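Local coordinates for protein probable hydrolase (Pseudomonas aeruginosa, PDB 3OM8) that probably hydrolyses its substrate with an alpha/beta-hydrolase fold, perhaps as a 3-oxoadipate enol-lactonase, at residues L6-T11 with S16-L21; L57-R62 with L84-A89; H226-A231 with A237-L242. All blocks are in the same frame, centred on the assembly; numbering follows the deposited sequence.

Contact 1 (L6-T11 with S16-L21); sequences LSFLAT and SLAYRL
S7 pairs with Y19 and L9 with L17 through four backbone hydrogen bonds, which join strands 7-10 and 16-22 into the antiparallel hairpin that opens the chain. S7 N reaches Y19 O at 2.8 Å almost along the C=O axis, with an N-H...O angle of 173°, and Y19 N returns a bond to S7 O. At the second hydrogen-bonded pair, L9 N to L17 O and L17 N to L9 O are each 2.8 Å long. At the non-hydrogen-bonded pair F8/A18 the carbonyls are used again: A18 CA approaches S7 O at 3.4 Å and F8 CA approaches L17 O, both as CA-H...O contacts.

The one ring-face contact joins Y19 and S7. With its CG in the crowded position between the backbone N and the carbonyl carbon (chi1 71°), the tyrosine folds back across the partner strand and lays one face over S7 CB. This CH-pi contact has CB 3.8 Å from the ring centroid and 23° off the normal. L9 N lies at the edge of the ring, near its plane, and Y19 CE2 touches L9 CB at 4.0 Å.

Apolar packing fills in the rest. On the face bearing F8, that ring touches A18 CB through CE1 at 3.6 Å, approached obliquely, while L6 CD1 comes to the same methyl from further along. Beside the turn, T11 CG2 meets L17 CD1 at 3.8 Å, the two side chains crossing at about a right angle; T11 OG1 is taken up by D13 and A15 N of the turn.

L9 and Y19 also touch L86 of helix 76-90, whereas F8 is exposed. The hydrogen bonds between the two strands thus come from the backbone alone, and a largely apolar face, with L9, L17 and Y19, is turned to helix 76-90.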
# COMPACT_ATOMS: atom_id res chain seq x y z
N LEU B 6 20.89 -31.66 -1.69
CA LEU B 6 19.45 -31.87 -1.66
C LEU B 6 19.04 -33.09 -0.86
O LEU B 6 19.80 -34.05 -0.71
CB LEU B 6 18.89 -31.99 -3.08
CG LEU B 6 18.89 -30.75 -3.99
CD1 LEU B 6 18.38 -31.12 -5.37
CD2 LEU B 6 18.08 -29.59 -3.40
N SER B 7 17.83 -33.04 -0.32
CA SER B 7 17.16 -34.22 0.21
C SER B 7 15.92 -34.44 -0.63
O SER B 7 15.47 -33.54 -1.34
CB SER B 7 16.79 -34.03 1.67
OG SER B 7 17.95 -34.12 2.48
N PHE B 8 15.36 -35.64 -0.56
CA PHE B 8 14.18 -35.97 -1.36
C PHE B 8 13.11 -36.59 -0.48
O PHE B 8 13.39 -37.46 0.35
CB PHE B 8 14.57 -36.91 -2.52
CG PHE B 8 15.51 -36.27 -3.50
CD1 PHE B 8 15.02 -35.49 -4.53
CD2 PHE B 8 16.88 -36.42 -3.37
CE1 PHE B 8 15.88 -34.89 -5.43
CE2 PHE B 8 17.75 -35.82 -4.26
CZ PHE B 8 17.25 -35.05 -5.29
N LEU B 9 11.88 -36.12 -0.65
CA LEU B 9 10.75 -36.67 0.07
C LEU B 9 9.88 -37.47 -0.89
O LEU B 9 9.51 -36.98 -1.96
CB LEU B 9 9.92 -35.54 0.69
CG LEU B 9 8.61 -35.99 1.34
CD1 LEU B 9 8.89 -36.76 2.62
CD2 LEU B 9 7.72 -34.78 1.62
N ALA B 10 9.56 -38.71 -0.52
CA ALA B 10 8.62 -39.49 -1.30
C ALA B 10 7.23 -39.20 -0.76
O ALA B 10 6.93 -39.52 0.38
CB ALA B 10 8.93 -40.99 -1.21
N THR B 11 6.39 -38.59 -1.58
CA THR B 11 5.04 -38.25 -1.19
C THR B 11 4.13 -39.47 -1.12
O THR B 11 4.44 -40.53 -1.67
CB THR B 11 4.42 -37.25 -2.17
OG1 THR B 11 4.30 -37.86 -3.45
CG2 THR B 11 5.30 -36.03 -2.29
N SER B 16 8.40 -37.50 -6.03
CA SER B 16 9.59 -37.19 -5.24
C SER B 16 9.80 -35.68 -5.22
O SER B 16 9.90 -35.05 -6.28
CB SER B 16 10.81 -37.90 -5.82
OG SER B 16 11.98 -37.63 -5.06
N LEU B 17 9.84 -35.09 -4.03
CA LEU B 17 10.06 -33.64 -3.87
C LEU B 17 11.47 -33.34 -3.37
O LEU B 17 11.90 -33.87 -2.35
CB LEU B 17 9.05 -33.04 -2.90
CG LEU B 17 7.58 -33.11 -3.32
CD1 LEU B 17 6.70 -32.46 -2.27
CD2 LEU B 17 7.39 -32.45 -4.67
N ALA B 18 12.18 -32.49 -4.09
CA ALA B 18 13.52 -32.10 -3.69
C ALA B 18 13.43 -30.93 -2.72
O ALA B 18 12.67 -29.99 -2.95
CB ALA B 18 14.32 -31.71 -4.90
N TYR B 19 14.21 -30.98 -1.65
CA TYR B 19 14.21 -29.89 -0.68
C TYR B 19 15.56 -29.73 0.02
O TYR B 19 16.39 -30.64 -0.04
CB TYR B 19 13.08 -30.09 0.34
CG TYR B 19 13.29 -31.23 1.31
CD1 TYR B 19 13.75 -30.99 2.60
CD2 TYR B 19 13.02 -32.53 0.95
CE1 TYR B 19 13.94 -32.02 3.51
CE2 TYR B 19 13.20 -33.58 1.85
CZ TYR B 19 13.66 -33.32 3.12
OH TYR B 19 13.84 -34.36 4.01
N ARG B 20 15.77 -28.58 0.65
CA ARG B 20 16.95 -28.34 1.46
C ARG B 20 16.70 -27.34 2.59
O ARG B 20 15.88 -26.43 2.47
CB ARG B 20 18.16 -27.91 0.62
CG ARG B 20 18.10 -26.50 0.04
CD ARG B 20 19.39 -26.15 -0.69
NE ARG B 20 20.42 -25.65 0.22
CZ ARG B 20 21.35 -26.40 0.81
NH1 ARG B 20 21.39 -27.71 0.59
NH2 ARG B 20 22.24 -25.84 1.63
N LEU B 21 17.42 -27.53 3.70
CA LEU B 21 17.36 -26.61 4.83
C LEU B 21 18.65 -25.80 4.93
O LEU B 21 19.75 -26.32 4.72
CB LEU B 21 17.09 -27.37 6.12
CG LEU B 21 15.72 -28.05 6.09
CD1 LEU B 21 15.82 -29.50 6.53
CD2 LEU B 21 14.72 -27.30 6.93

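Contact 2 (L57-R62 with L84-A89); sequences LRYDAR and LELLDA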
# COMPACT_ATOMS: atom_id res chain seq x y z
N LEU B 57 13.47 -23.57 5.23
CA LEU B 57 13.11 -24.73 4.42
C LEU B 57 12.72 -24.27 3.03
O LEU B 57 11.80 -23.47 2.88
CB LEU B 57 11.93 -25.48 5.04
CG LEU B 57 11.28 -26.53 4.12
CD1 LEU B 57 12.16 -27.75 4.00
CD2 LEU B 57 9.92 -26.93 4.67
N ARG B 58 13.45 -24.76 2.02
CA ARG B 58 13.13 -24.50 0.61
C ARG B 58 12.86 -25.82 -0.11
O ARG B 58 13.42 -26.85 0.26
CB ARG B 58 14.29 -23.78 -0.07
CG ARG B 58 14.42 -22.30 0.29
CD ARG B 58 15.50 -21.65 -0.54
NE ARG B 58 16.82 -22.18 -0.22
CZ ARG B 58 17.90 -21.96 -0.96
NH1 ARG B 58 17.83 -21.23 -2.06
NH2 ARG B 58 19.07 -22.48 -0.60
N TYR B 59 11.99 -25.80 -1.12
CA TYR B 59 11.73 -27.00 -1.92
C TYR B 59 11.34 -26.64 -3.35
O TYR B 59 10.84 -25.53 -3.61
CB TYR B 59 10.64 -27.85 -1.27
CG TYR B 59 9.25 -27.26 -1.39
CD1 TYR B 59 8.31 -27.82 -2.25
CD2 TYR B 59 8.88 -26.13 -0.67
CE1 TYR B 59 7.04 -27.28 -2.38
CE2 TYR B 59 7.61 -25.58 -0.79
CZ TYR B 59 6.70 -26.16 -1.65
OH TYR B 59 5.43 -25.64 -1.80
N ASP B 60 11.59 -27.56 -4.28
CA ASP B 60 11.09 -27.42 -5.64
C ASP B 60 9.69 -28.01 -5.69
O ASP B 60 9.48 -29.17 -5.32
CB ASP B 60 12.02 -28.10 -6.65
CG ASP B 60 13.28 -27.31 -6.88
OD1 ASP B 60 13.26 -26.10 -6.57
OD2 ASP B 60 14.30 -27.87 -7.37
N ALA B 61 8.72 -27.22 -6.10
CA ALA B 61 7.35 -27.69 -6.13
C ALA B 61 7.18 -28.93 -7.04
O ALA B 61 8.00 -29.20 -7.92
CB ALA B 61 6.43 -26.59 -6.58
N ARG B 62 6.12 -29.69 -6.78
CA ARG B 62 5.69 -30.76 -7.66
C ARG B 62 5.80 -30.29 -9.11
O ARG B 62 5.33 -29.21 -9.46
CB ARG B 62 4.25 -31.14 -7.28
CG ARG B 62 3.51 -32.06 -8.20
CD ARG B 62 2.14 -32.37 -7.60
NE ARG B 62 2.27 -33.04 -6.30
CZ ARG B 62 2.10 -34.35 -6.11
NH1 ARG B 62 2.25 -34.87 -4.90
NH2 ARG B 62 1.79 -35.14 -7.13
N LEU B 84 2.70 -30.00 3.79
CA LEU B 84 2.39 -30.69 5.03
C LEU B 84 3.24 -31.94 5.21
O LEU B 84 3.67 -32.24 6.33
CB LEU B 84 0.91 -31.02 5.12
CG LEU B 84 0.01 -29.79 5.12
CD1 LEU B 84 -1.44 -30.19 5.30
CD2 LEU B 84 0.43 -28.84 6.22
N GLU B 85 3.49 -32.67 4.13
CA GLU B 85 4.27 -33.90 4.21
C GLU B 85 5.76 -33.61 4.40
O GLU B 85 6.47 -34.38 5.05
CB GLU B 85 4.05 -34.80 2.98
CG GLU B 85 2.62 -35.31 2.84
CD GLU B 85 2.46 -36.37 1.75
OE1 GLU B 85 3.43 -37.12 1.49
OE2 GLU B 85 1.35 -36.46 1.17
N LEU B 86 6.24 -32.50 3.84
CA LEU B 86 7.58 -32.01 4.12
C LEU B 86 7.72 -31.71 5.62
O LEU B 86 8.68 -32.13 6.27
CB LEU B 86 7.88 -30.74 3.34
CG LEU B 86 8.28 -30.88 1.88
CD1 LEU B 86 8.39 -29.49 1.26
CD2 LEU B 86 9.59 -31.63 1.77
N LEU B 87 6.75 -30.98 6.16
CA LEU B 87 6.79 -30.61 7.57
C LEU B 87 6.79 -31.87 8.43
O LEU B 87 7.58 -32.00 9.36
CB LEU B 87 5.64 -29.67 7.95
CG LEU B 87 5.70 -28.26 7.33
CD1 LEU B 87 4.55 -27.39 7.80
CD2 LEU B 87 7.02 -27.56 7.61
N ASP B 88 5.91 -32.81 8.09
CA ASP B 88 5.83 -34.08 8.81
C ASP B 88 7.19 -34.79 8.80
O ASP B 88 7.65 -35.30 9.82
CB ASP B 88 4.76 -35.00 8.21
CG ASP B 88 3.36 -34.44 8.37
OD1 ASP B 88 2.41 -34.98 7.75
OD2 ASP B 88 3.20 -33.46 9.12
N ALA B 89 7.82 -34.81 7.63
CA ALA B 89 9.09 -35.51 7.49
C ALA B 89 10.16 -34.87 8.35
O ALA B 89 11.06 -35.55 8.85
CB ALA B 89 9.53 -35.55 6.02
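The phenol OH of Y59 is hydrogen-bonded to S33 OG on the neighbouring strand 29-33, and the ring behind it receives L86 of helix 76-90 on one face. This is the strand-helix packing of an alpha/beta hydrolase fold, in which strand 55-59 of the central sheet is covered by helix 76-90.

L86 makes the contact with a single methyl. Its CG lies anti to the carbonyl carbon (chi1 -80°) and the chain continues extended, carrying CD1 out from the helix to the near end of the ring. There CD1 sits 3.6 Å from Y59 CG and 3.8 Å from Y59 CB. It is 4.0 Å from the ring centroid and 26° off the normal, so this CH-pi contact lies over the face but is shifted toward the CB end, well away from the hydroxyl. The tyrosine is consequently held at both ends, by a polar bond at OH and by a methyl at the root of the ring.

Y19 of strand 16-22 also packs on L57 and Y59, and V83 of helix 76-90 adds to the packing on Y59. All four residues that meet here are buried, and the contact between them is wholly apolar. At the next residue of the helix, the side chains of L57 and L87 cross obliquely, touching through one methyl each, L57 CD2 to L87 CD2 at 4.2 Å.

Contact 3 (H226-A231 with A237-L242); sequences HGELIA and ARLVTL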
# COMPACT_ATOMS: atom_id res chain seq x y z
N HIS B 226 -5.30 -7.48 -6.64
CA HIS B 226 -5.51 -8.84 -6.14
C HIS B 226 -5.01 -8.99 -4.72
O HIS B 226 -5.68 -9.55 -3.86
CB HIS B 226 -4.76 -9.85 -7.01
CG HIS B 226 -5.44 -10.14 -8.31
ND1 HIS B 226 -5.91 -9.16 -9.14
CD2 HIS B 226 -5.70 -11.32 -8.92
CE1 HIS B 226 -6.45 -9.71 -10.21
NE2 HIS B 226 -6.34 -11.02 -10.10
N GLY B 227 -3.80 -8.49 -4.48
CA GLY B 227 -3.22 -8.59 -3.16
C GLY B 227 -3.90 -7.62 -2.18
O GLY B 227 -3.99 -7.90 -0.99
N GLU B 228 -4.36 -6.48 -2.69
CA GLU B 228 -5.12 -5.54 -1.85
C GLU B 228 -6.40 -6.22 -1.39
O GLU B 228 -6.81 -6.05 -0.25
CB GLU B 228 -5.46 -4.25 -2.60
CG GLU B 228 -4.24 -3.46 -3.03
CD GLU B 228 -4.59 -2.33 -3.97
OE1 GLU B 228 -3.66 -1.59 -4.37
OE2 GLU B 228 -5.78 -2.17 -4.32
N LEU B 229 -7.02 -6.99 -2.29
CA LEU B 229 -8.25 -7.68 -1.95
C LEU B 229 -8.00 -8.70 -0.85
O LEU B 229 -8.84 -8.89 0.02
CB LEU B 229 -8.85 -8.37 -3.17
CG LEU B 229 -10.08 -9.24 -2.89
CD1 LEU B 229 -11.19 -8.37 -2.30
CD2 LEU B 229 -10.57 -10.00 -4.14
N ILE B 230 -6.84 -9.35 -0.90
CA ILE B 230 -6.46 -10.30 0.14
C ILE B 230 -6.24 -9.60 1.49
O ILE B 230 -6.81 -10.02 2.50
CB ILE B 230 -5.18 -11.06 -0.23
CG1 ILE B 230 -5.45 -12.02 -1.40
CG2 ILE B 230 -4.68 -11.84 0.98
CD1 ILE B 230 -4.20 -12.68 -1.93
N ALA B 231 -5.41 -8.56 1.51
CA ALA B 231 -5.14 -7.81 2.73
C ALA B 231 -6.44 -7.30 3.33
O ALA B 231 -6.67 -7.43 4.53
CB ALA B 231 -4.16 -6.65 2.48
N ALA B 237 -4.61 -8.28 8.58
CA ALA B 237 -3.57 -8.39 7.57
C ALA B 237 -2.97 -7.03 7.24
O ALA B 237 -3.66 -6.01 7.30
CB ALA B 237 -4.11 -9.06 6.29
N ARG B 238 -1.69 -7.02 6.89
CA ARG B 238 -1.02 -5.82 6.42
C ARG B 238 -0.68 -5.91 4.93
O ARG B 238 -0.54 -7.01 4.38
CB ARG B 238 0.28 -5.59 7.18
CG ARG B 238 0.12 -5.19 8.62
CD ARG B 238 1.28 -4.32 9.01
NE ARG B 238 2.51 -5.08 9.14
CZ ARG B 238 3.61 -4.86 8.44
NH1 ARG B 238 4.68 -5.60 8.65
NH2 ARG B 238 3.65 -3.88 7.53
N LEU B 239 -0.52 -4.75 4.29
CA LEU B 239 -0.15 -4.68 2.89
C LEU B 239 1.08 -3.79 2.70
O LEU B 239 1.13 -2.66 3.20
CB LEU B 239 -1.32 -4.12 2.05
CG LEU B 239 -1.04 -3.83 0.57
CD1 LEU B 239 -0.96 -5.15 -0.19
CD2 LEU B 239 -2.11 -2.95 -0.04
N VAL B 240 2.07 -4.32 2.00
CA VAL B 240 3.22 -3.57 1.55
C VAL B 240 3.21 -3.56 0.03
O VAL B 240 3.10 -4.60 -0.59
CB VAL B 240 4.53 -4.20 2.05
CG1 VAL B 240 5.72 -3.71 1.24
CG2 VAL B 240 4.72 -3.91 3.54
N THR B 241 3.30 -2.38 -0.58
CA THR B 241 3.29 -2.31 -2.04
C THR B 241 4.59 -1.75 -2.57
O THR B 241 4.96 -0.62 -2.26
CB THR B 241 2.13 -1.45 -2.53
OG1 THR B 241 0.89 -2.05 -2.14
CG2 THR B 241 2.16 -1.34 -4.05
N LEU B 242 5.30 -2.54 -3.37
CA LEU B 242 6.56 -2.10 -3.95
C LEU B 242 6.37 -1.68 -5.40
O LEU B 242 5.44 -2.15 -6.05
CB LEU B 242 7.61 -3.20 -3.83
CG LEU B 242 7.80 -3.71 -2.41
CD1 LEU B 242 8.72 -4.91 -2.36
CD2 LEU B 242 8.32 -2.58 -1.49
O HOH W 1 -0.89 -1.36 -4.60
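E228 meets L239 through the methylene behind its flat carboxylate, E228 CG lying 3.7 Å from L239 CD2. At the carboxylate itself, OE1 of E228 accepts a hydrogen bond of 2.8 Å from a water, which also bonds to T241 OG1 at 3.1 Å. This bridge ties the helix to the strand beyond the end of the leucine. The side chain of R238 starts out away from the helix and packs on A217 of the second subunit.

Alanines bring the backbones close at the other end. A231 CB packs on L239 CB at 3.8 Å, and A237 CB lies 3.5 Å from A231 O. Between these ends L239 spreads along the helix: its CG, anti to the backbone N (chi1 173°), sends CD2 to E228 and CD1 toward the backbone of G227, 4.2 Å from its O.

Strand 238-242 is the outermost strand of the sheet within its chain, and V240, T241 and L242 also pack against strand residues of the second subunit. Helix 224-233 runs back along it at 159°, 8.1 Å away between segment axes, as the connecting helix of the beta-alpha-beta crossover from strand 211-216 to strand 238-242.

In the fold
One mixed sheet carries all three contacts. Contacts 1 and 2 are neighbours, their centres 7 Å apart, and strands 16-22 and 55-59 are probably hydrogen-bonded directly, R20 N to R58 O at 2.9 Å and A18 O to D60 N at 3.0 Å. Contact 3 lies across the chain's centre, about 31 Å from contact 1 and 26 Å from contact 2, centre to centre, at the opposite sheet edge. The probable catalytic triad is S101, D219 and H246. Y59 of contact 2 lies near the putative nucleophile elbow without touching it, whereas strands 211-216 and 238-242, the latter in contact 3, precede D219 and H246 in the chain.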